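Local coordinates for glycosyl hydrolase family 2, TIM barrel domain protein (Parabacteroides merdae ATCC 43184, PDB 6DXU) that is a gut-bacterial beta-glucuronidase of glycoside hydrolase family 2, which probably hydrolyses beta-D-glucuronides to release glucuronic acid, at residues V121-T125 with T126-S130; F318-G322 with K323-L327; N604-P607 with Y608-Q611. All coordinates share one frame; numbering follows the deposited sequence.

In the fold
Contacts 1 and 2 are both tight beta hairpins, partly buried, whereas contact 3 is a wholly buried turn leading into a short strand. Contact 1 closes two strands of an antiparallel sheet in the sugar binding domain; contact 2 lies about 49 Å from it, centre to centre, and runs from a short hairpin into a parallel strand of the TIM barrel. No structural element is common to the three. In the hairpins, main-chain bonds and aromatic or aliphatic packing do the work, with a water at each. Residues 604-611 depend instead on side-chain amides that bind the main chain, beside a bound bicine, on the other side of the chain's centre from contact 2.

Contact 1: V121-T125 with T126-S130; sequences VYVYT and THVGS
His-127 turns the edge of its imidazole toward the phenol face of Tyr-122, an offset edge-to-face pair with centroids 5.1 Å apart and planes at 61°. The leading atom is His-127 CD2, which comes within 3.6 Å of Tyr-122 CZ, while His-127 CB lies against Tyr-122 CE2. The imidazole CG is anti to the backbone N (chi1 -176°), which carries the ring out over the tyrosine, and a hydrogen bond between His-127 NE2 and Asp-120 OD1 restrains its rotation. The face that carries Val-121 and Val-123 is largely aliphatic. There Val-128 straddles two valines of the preceding strand: its CG2 meets Val-121 CG1 at 3.7 Å, and its CG1 reaches Val-123 CG2 at 4.0 Å.

Behind these side chains stands the main chain of a two-residue hairpin, closed by a type II' turn from Val-123 to Thr-126. Val-123 and Thr-126 exchange a reciprocal pair of hydrogen bonds. Farther along, Val-128 N donates to Val-121 O almost straight, at 2.9 Å and 170°, while Val-121 N donates to Gly-129 O. Two residues, Val-128 and Gly-129, are thus set against the single Val-121, which makes a classic beta bulge and shifts the register by one residue. At the turn, a water lies 2.7 Å from Thr-126 OG1 and makes a weaker contact with Thr-125 OG1.

Within the sugar binding domain, strand 126-132 is the edge strand, within this chain, of the six-stranded antiparallel sheet, and strand 118-123 is paired on its far side with strand 162-169. Val-123 and Val-128 pack against Ala-145 of helix 143-150, whereas Tyr-124 and Thr-125 touch helix 48-51.

Contact 2: F318-G322 with K323-L327; sequences FFLNG and KRLLL
The flat ring of Phe-319 lies across Arg-324, filling the hollow beside its backbone and the base of its side chain. Arg-324 CB sits over the ring face in a CH-pi contact, 4.2 Å from the centroid and 18° off the normal, and Arg-324 CA also lies over that face, near its centre. The same ring takes part in a cation-pi interaction with Lys-313. On the other side of the hairpin, branched tips fit together: Leu-320 CD2 meets Leu-325 CD2 at 3.8 Å, the two side chains lying side by side. The Phe-318 ring, its CG anti to the backbone N (chi1 172°), extends to where Leu-327 CD2 touches Phe-318 CD2 at 3.8 Å. An alanine in place of Phe-319 would probably uncover the inner part of Arg-324 and deprive Lys-313 of its cation-pi partner.

A type I' turn from Leu-320 to Lys-323 closes the hairpin, and Leu-325 N donates to Phe-318 O at 2.8 Å. One water accepts from Phe-318 N and Arg-324 NE and donates to Leu-325 O, bridging both arms; Arg-324 NH2 continues to Leu-585 O. Strand 318-320 pairs with strand 310-312, strand 323-331 runs parallel to barrel strands 362-364 and 587-589, and Phe-318, Leu-325 and Leu-327 pack on Leu-384 of strand 384-388.

Contact 3: N604-P607 with Y608-Q611; sequences NPVP and YVNQ. With BCN (bicine), chain L.
Gln-611 folds its side chain back over Val-606 across a type II beta turn that spans Val-606 to Val-609 and leads into the short strand 609-610. From CB, the glutamine chain runs through CG, which is anti to the carbonyl carbon (chi1 -62°), and continues extended to CD, 3.8 Å from Val-606 CB. There the amide divides its work. NE2 lies 3.4 Å from Val-606 CG2 and is hydrogen-bonded to His-520 ND1. OE1 accepts Val-606 N at 2.9 Å in a nearly straight bond (172°), although the donor stands above the carbonyl plane; the same oxygen approaches Pro-605 CD.

The turn itself has a weak hydrogen bond from Val-609 N to Val-606 O, and beside it Val-606 CG1 packs on Val-609 CG2 at 3.6 Å. Tyr-608 lies near a bound sodium ion and packs on Ile-64 of a second subunit. Asn-604 and Pro-605 line the bicine pocket, which Arg-523, Asp-562, Trp-563, Asp-603, Lys-766 and Gln-793 also border; Pro-605 CD is 3.4 Å from bicine O6. A second amide ties this pocket edge to the strand: Asn-604 ND2 donates to Val-609 O at 2.7 Å, with the acceptor close to the plane of the asparagine amide.

Contact 1: V121-T125 with T126-S130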
loop_
_atom_site.group_PDB
_atom_site.type_symbol
_atom_site.label_atom_id
_atom_site.label_comp_id
_atom_site.label_asym_id
_atom_site.label_seq_id
_atom_site.Cartn_x
_atom_site.Cartn_y
_atom_site.Cartn_z
ATOM N N VAL D 121 17.280 -7.709 7.332
ATOM C CA VAL D 121 17.910 -8.950 7.755
ATOM C C VAL D 121 17.105 -10.114 7.212
ATOM O O VAL D 121 15.882 -10.145 7.375
ATOM C CB VAL D 121 17.983 -9.018 9.291
ATOM C CG1 VAL D 121 18.715 -10.273 9.754
ATOM C CG2 VAL D 121 18.645 -7.772 9.803
ATOM N N TYR D 122 17.799 -11.104 6.631
ATOM C CA TYR D 122 17.145 -12.266 6.037
ATOM C C TYR D 122 17.738 -13.555 6.582
ATOM O O TYR D 122 18.963 -13.698 6.681
ATOM C CB TYR D 122 17.292 -12.281 4.518
ATOM C CG TYR D 122 16.652 -11.112 3.849
ATOM C CD1 TYR D 122 17.321 -9.907 3.756
ATOM C CD2 TYR D 122 15.356 -11.207 3.316
ATOM C CE1 TYR D 122 16.730 -8.817 3.138
ATOM C CE2 TYR D 122 14.766 -10.123 2.688
ATOM C CZ TYR D 122 15.466 -8.929 2.612
ATOM O OH TYR D 122 14.909 -7.832 1.999
ATOM N N VAL D 123 16.861 -14.490 6.921
ATOM C CA VAL D 123 17.227 -15.871 7.217
ATOM C C VAL D 123 16.724 -16.711 6.049
ATOM O O VAL D 123 15.510 -16.798 5.824
ATOM C CB VAL D 123 16.619 -16.335 8.551
ATOM C CG1 VAL D 123 16.802 -17.843 8.714
ATOM C CG2 VAL D 123 17.240 -15.553 9.726
ATOM N N TYR D 124 17.652 -17.317 5.300
ATOM C CA TYR D 124 17.341 -17.886 3.989
ATOM C C TYR D 124 16.593 -16.825 3.177
ATOM O O TYR D 124 17.118 -15.723 2.994
ATOM C CB TYR D 124 16.546 -19.194 4.129
ATOM C CG TYR D 124 16.469 -20.018 2.859
ATOM C CD1 TYR D 124 17.604 -20.283 2.091
ATOM C CD2 TYR D 124 15.243 -20.483 2.398
ATOM C CE1 TYR D 124 17.510 -21.031 0.904
ATOM C CE2 TYR D 124 15.138 -21.213 1.225
ATOM C CZ TYR D 124 16.266 -21.489 0.487
ATOM O OH TYR D 124 16.131 -22.223 -0.681
ATOM N N THR D 125 15.370 -17.106 2.721
ATOM C CA THR D 125 14.623 -16.142 1.920
ATOM C C THR D 125 13.622 -15.329 2.734
ATOM O O THR D 125 12.828 -14.586 2.150
ATOM C CB THR D 125 13.890 -16.844 0.773
ATOM O OG1 THR D 125 13.036 -17.857 1.311
ATOM C CG2 THR D 125 14.894 -17.471 -0.202
ATOM N N THR D 126 13.615 -15.470 4.054
ATOM C CA THR D 126 12.601 -14.838 4.892
ATOM C C THR D 126 13.140 -13.542 5.482
ATOM O O THR D 126 14.186 -13.536 6.141
ATOM C CB THR D 126 12.140 -15.799 5.989
ATOM O OG1 THR D 126 11.467 -16.910 5.380
ATOM C CG2 THR D 126 11.184 -15.115 6.963
ATOM N N HIS D 127 12.433 -12.455 5.238
ATOM C CA HIS D 127 12.753 -11.178 5.863
ATOM C C HIS D 127 12.339 -11.220 7.336
ATOM O O HIS D 127 11.156 -11.398 7.647
ATOM C CB HIS D 127 12.050 -10.072 5.078
ATOM C CG HIS D 127 12.364 -8.681 5.537
ATOM N ND1 HIS D 127 11.484 -7.930 6.285
ATOM C CD2 HIS D 127 13.474 -7.923 5.391
ATOM C CE1 HIS D 127 12.026 -6.756 6.552
ATOM N NE2 HIS D 127 13.233 -6.723 6.021
ATOM N N VAL D 128 13.310 -11.083 8.247
ATOM C CA VAL D 128 13.045 -11.238 9.680
ATOM C C VAL D 128 13.154 -9.944 10.460
ATOM O O VAL D 128 12.761 -9.919 11.637
ATOM C CB VAL D 128 13.953 -12.303 10.338
ATOM C CG1 VAL D 128 13.661 -13.673 9.761
ATOM C CG2 VAL D 128 15.467 -11.927 10.221
ATOM N N GLY D 129 13.677 -8.879 9.879
ATOM C CA GLY D 129 13.785 -7.656 10.651
ATOM C C GLY D 129 14.311 -6.531 9.795
ATOM O O GLY D 129 14.916 -6.750 8.741
ATOM N N SER D 130 14.046 -5.318 10.263
ATOM C CA SER D 130 14.511 -4.121 9.587
ATOM C C SER D 130 14.692 -3.032 10.625
ATOM O O SER D 130 14.062 -3.049 11.689
ATOM C CB SER D 130 13.529 -3.653 8.513
ATOM O OG SER D 130 12.342 -3.192 9.117
HETATM O O HOH W 1 12.971 -18.942 4.578
#

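Contact 2: F318-G322 with K323-L327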
loop_
_atom_site.group_PDB
_atom_site.type_symbol
_atom_site.label_atom_id
_atom_site.label_comp_id
_atom_site.label_asym_id
_atom_site.label_seq_id
_atom_site.Cartn_x
_atom_site.Cartn_y
_atom_site.Cartn_z
ATOM N N PHE D 318 29.051 24.079 37.355
ATOM C CA PHE D 318 28.574 22.711 37.463
ATOM C C PHE D 318 29.157 22.065 38.709
ATOM O O PHE D 318 30.336 22.259 39.025
ATOM C CB PHE D 318 28.968 21.914 36.211
ATOM C CG PHE D 318 28.685 20.440 36.315
ATOM C CD1 PHE D 318 27.397 19.956 36.112
ATOM C CD2 PHE D 318 29.707 19.547 36.593
ATOM C CE1 PHE D 318 27.125 18.600 36.207
ATOM C CE2 PHE D 318 29.453 18.196 36.691
ATOM C CZ PHE D 318 28.150 17.718 36.491
ATOM N N PHE D 319 28.321 21.313 39.425
ATOM C CA PHE D 319 28.706 20.671 40.674
ATOM C C PHE D 319 28.524 19.169 40.562
ATOM O O PHE D 319 27.453 18.698 40.176
ATOM C CB PHE D 319 27.883 21.193 41.858
ATOM C CG PHE D 319 28.329 22.538 42.355
ATOM C CD1 PHE D 319 28.951 22.658 43.580
ATOM C CD2 PHE D 319 28.146 23.674 41.591
ATOM C CE1 PHE D 319 29.372 23.893 44.038
ATOM C CE2 PHE D 319 28.573 24.908 42.048
ATOM C CZ PHE D 319 29.182 25.014 43.266
ATOM N N LEU D 320 29.567 18.428 40.913
ATOM C CA LEU D 320 29.529 16.973 41.009
ATOM C C LEU D 320 29.719 16.603 42.474
ATOM O O LEU D 320 30.726 16.987 43.082
ATOM C CB LEU D 320 30.618 16.330 40.145
ATOM C CG LEU D 320 30.687 14.803 40.228
ATOM C CD1 LEU D 320 29.392 14.198 39.682
ATOM C CD2 LEU D 320 31.896 14.265 39.487
ATOM N N ASN D 321 28.739 15.897 43.043
ATOM C CA ASN D 321 28.819 15.437 44.431
ATOM C C ASN D 321 29.074 16.598 45.393
ATOM O O ASN D 321 29.875 16.496 46.321
ATOM C CB ASN D 321 29.878 14.348 44.576
ATOM C CG ASN D 321 29.495 13.074 43.835
ATOM O OD1 ASN D 321 28.314 12.754 43.724
ATOM N ND2 ASN D 321 30.492 12.337 43.347
ATOM N N GLY D 322 28.397 17.716 45.146
ATOM C CA GLY D 322 28.426 18.881 46.007
ATOM C C GLY D 322 29.652 19.766 45.898
ATOM O O GLY D 322 29.804 20.681 46.713
ATOM N N LYS D 323 30.520 19.560 44.908
ATOM C CA LYS D 323 31.693 20.413 44.733
ATOM C C LYS D 323 31.811 20.865 43.285
ATOM O O LYS D 323 31.543 20.089 42.362
ATOM C CB LYS D 323 32.957 19.679 45.160
ATOM C CG LYS D 323 32.862 19.126 46.581
ATOM C CD LYS D 323 34.032 18.229 46.917
ATOM C CE LYS D 323 33.877 17.604 48.298
ATOM N NZ LYS D 323 35.201 17.135 48.803
ATOM N N ARG D 324 32.222 22.121 43.094
ATOM C CA ARG D 324 32.351 22.669 41.754
ATOM C C ARG D 324 33.360 21.858 40.952
ATOM O O ARG D 324 34.458 21.556 41.431
ATOM C CB ARG D 324 32.785 24.135 41.809
ATOM C CG ARG D 324 32.738 24.846 40.465
ATOM C CD ARG D 324 34.078 24.886 39.732
ATOM N NE ARG D 324 33.936 25.542 38.427
ATOM C CZ ARG D 324 34.833 26.367 37.887
ATOM N NH1 ARG D 324 35.963 26.652 38.528
ATOM N NH2 ARG D 324 34.598 26.911 36.701
ATOM N N LEU D 325 32.973 21.494 39.729
ATOM C CA LEU D 325 33.831 20.749 38.814
ATOM C C LEU D 325 33.825 21.435 37.457
ATOM O O LEU D 325 32.777 21.531 36.813
ATOM C CB LEU D 325 33.376 19.288 38.686
ATOM C CG LEU D 325 34.178 18.452 37.683
ATOM C CD1 LEU D 325 35.609 18.197 38.167
ATOM C CD2 LEU D 325 33.460 17.124 37.450
ATOM N N LEU D 326 34.979 21.955 37.046
ATOM C CA LEU D 326 35.108 22.502 35.703
ATOM C C LEU D 326 35.150 21.355 34.705
ATOM O O LEU D 326 36.039 20.502 34.782
ATOM C CB LEU D 326 36.370 23.359 35.594
ATOM C CG LEU D 326 36.646 23.965 34.212
ATOM C CD1 LEU D 326 35.550 24.927 33.833
ATOM C CD2 LEU D 326 37.994 24.679 34.214
ATOM N N LEU D 327 34.182 21.316 33.790
ATOM C CA LEU D 327 34.152 20.267 32.776
ATOM C C LEU D 327 35.276 20.513 31.776
ATOM O O LEU D 327 35.366 21.593 31.183
ATOM C CB LEU D 327 32.792 20.224 32.072
ATOM C CG LEU D 327 31.633 19.885 33.017
ATOM C CD1 LEU D 327 30.293 20.069 32.315
ATOM C CD2 LEU D 327 31.759 18.462 33.556
HETATM O O HOH W 2 31.941 24.109 36.782
#

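Contact 3: N604-P607 with Y608-Q611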
loop_
_atom_site.group_PDB
_atom_site.type_symbol
_atom_site.label_atom_id
_atom_site.label_comp_id
_atom_site.label_asym_id
_atom_site.label_seq_id
_atom_site.Cartn_x
_atom_site.Cartn_y
_atom_site.Cartn_z
ATOM N N ASN D 604 40.915 20.101 2.085
ATOM C CA ASN D 604 41.737 20.243 3.273
ATOM C C ASN D 604 43.135 19.691 2.997
ATOM O O ASN D 604 43.315 18.890 2.077
ATOM C CB ASN D 604 41.095 19.512 4.452
ATOM C CG ASN D 604 40.140 20.397 5.223
ATOM O OD1 ASN D 604 39.768 21.467 4.742
ATOM N ND2 ASN D 604 39.734 19.958 6.424
ATOM N N PRO D 605 44.140 20.114 3.780
ATOM C CA PRO D 605 45.518 19.621 3.560
ATOM C C PRO D 605 45.629 18.111 3.509
ATOM O O PRO D 605 46.352 17.575 2.658
ATOM C CB PRO D 605 46.284 20.205 4.757
ATOM C CG PRO D 605 45.556 21.475 5.069
ATOM C CD PRO D 605 44.086 21.169 4.808
ATOM N N VAL D 606 44.929 17.405 4.394
ATOM C CA VAL D 606 44.544 16.019 4.155
ATOM C C VAL D 606 43.117 16.042 3.587
ATOM O O VAL D 606 42.186 16.413 4.317
ATOM C CB VAL D 606 44.616 15.165 5.423
ATOM C CG1 VAL D 606 44.059 13.771 5.139
ATOM C CG2 VAL D 606 46.091 15.083 5.940
ATOM N N PRO D 607 42.925 15.701 2.315
ATOM C CA PRO D 607 41.576 15.784 1.735
ATOM C C PRO D 607 40.561 14.982 2.542
ATOM O O PRO D 607 40.844 13.871 2.997
ATOM C CB PRO D 607 41.762 15.196 0.325
ATOM C CG PRO D 607 43.208 15.503 -0.019
ATOM C CD PRO D 607 43.958 15.379 1.307
ATOM N N TYR D 608 39.376 15.576 2.731
ATOM C CA TYR D 608 38.225 14.907 3.356
ATOM C C TYR D 608 38.470 14.531 4.812
ATOM O O TYR D 608 37.895 13.558 5.321
ATOM C CB TYR D 608 37.803 13.669 2.561
ATOM C CG TYR D 608 37.295 13.988 1.179
ATOM C CD1 TYR D 608 36.058 14.586 0.991
ATOM C CD2 TYR D 608 38.058 13.678 0.055
ATOM C CE1 TYR D 608 35.575 14.865 -0.286
ATOM C CE2 TYR D 608 37.591 13.952 -1.227
ATOM C CZ TYR D 608 36.357 14.543 -1.389
ATOM O OH TYR D 608 35.901 14.800 -2.658
ATOM N N VAL D 609 39.300 15.297 5.515
ATOM C CA VAL D 609 39.529 15.076 6.940
ATOM C C VAL D 609 39.402 16.409 7.656
ATOM O O VAL D 609 39.994 17.411 7.235
ATOM C CB VAL D 609 40.898 14.422 7.218
ATOM C CG1 VAL D 609 41.197 14.403 8.730
ATOM C CG2 VAL D 609 40.912 12.982 6.674
ATOM N N ASN D 610 38.585 16.431 8.701
ATOM C CA ASN D 610 38.530 17.558 9.618
ATOM C C ASN D 610 39.750 17.433 10.522
ATOM O O ASN D 610 39.853 16.476 11.294
ATOM C CB ASN D 610 37.225 17.528 10.411
ATOM C CG ASN D 610 37.068 18.731 11.342
ATOM O OD1 ASN D 610 38.013 19.131 12.033
ATOM N ND2 ASN D 610 35.863 19.298 11.383
ATOM N N GLN D 611 40.689 18.372 10.411
ATOM C CA GLN D 611 41.988 18.221 11.062
ATOM C C GLN D 611 42.106 19.034 12.349
ATOM O O GLN D 611 43.207 19.449 12.729
ATOM C CB GLN D 611 43.111 18.579 10.087
ATOM C CG GLN D 611 43.143 17.645 8.867
ATOM C CD GLN D 611 44.196 18.041 7.843
ATOM O OE1 GLN D 611 43.888 18.655 6.812
ATOM N NE2 GLN D 611 45.444 17.670 8.115
HETATM N N1 BCN L . 44.300 25.697 3.476
HETATM C C1 BCN L . 44.401 26.794 2.532
HETATM C C2 BCN L . 45.367 26.401 1.417
HETATM O O21 BCN L . 46.095 25.385 1.559
HETATM O O22 BCN L . 45.436 27.093 0.364
HETATM C C3 BCN L . 44.958 26.101 4.714
HETATM C C4 BCN L . 46.481 25.997 4.595
HETATM O O4 BCN L . 46.843 24.711 4.168
HETATM C C5 BCN L . 42.885 25.468 3.772
HETATM C C6 BCN L . 42.337 24.320 2.925
HETATM O O6 BCN L . 43.411 23.529 2.487
#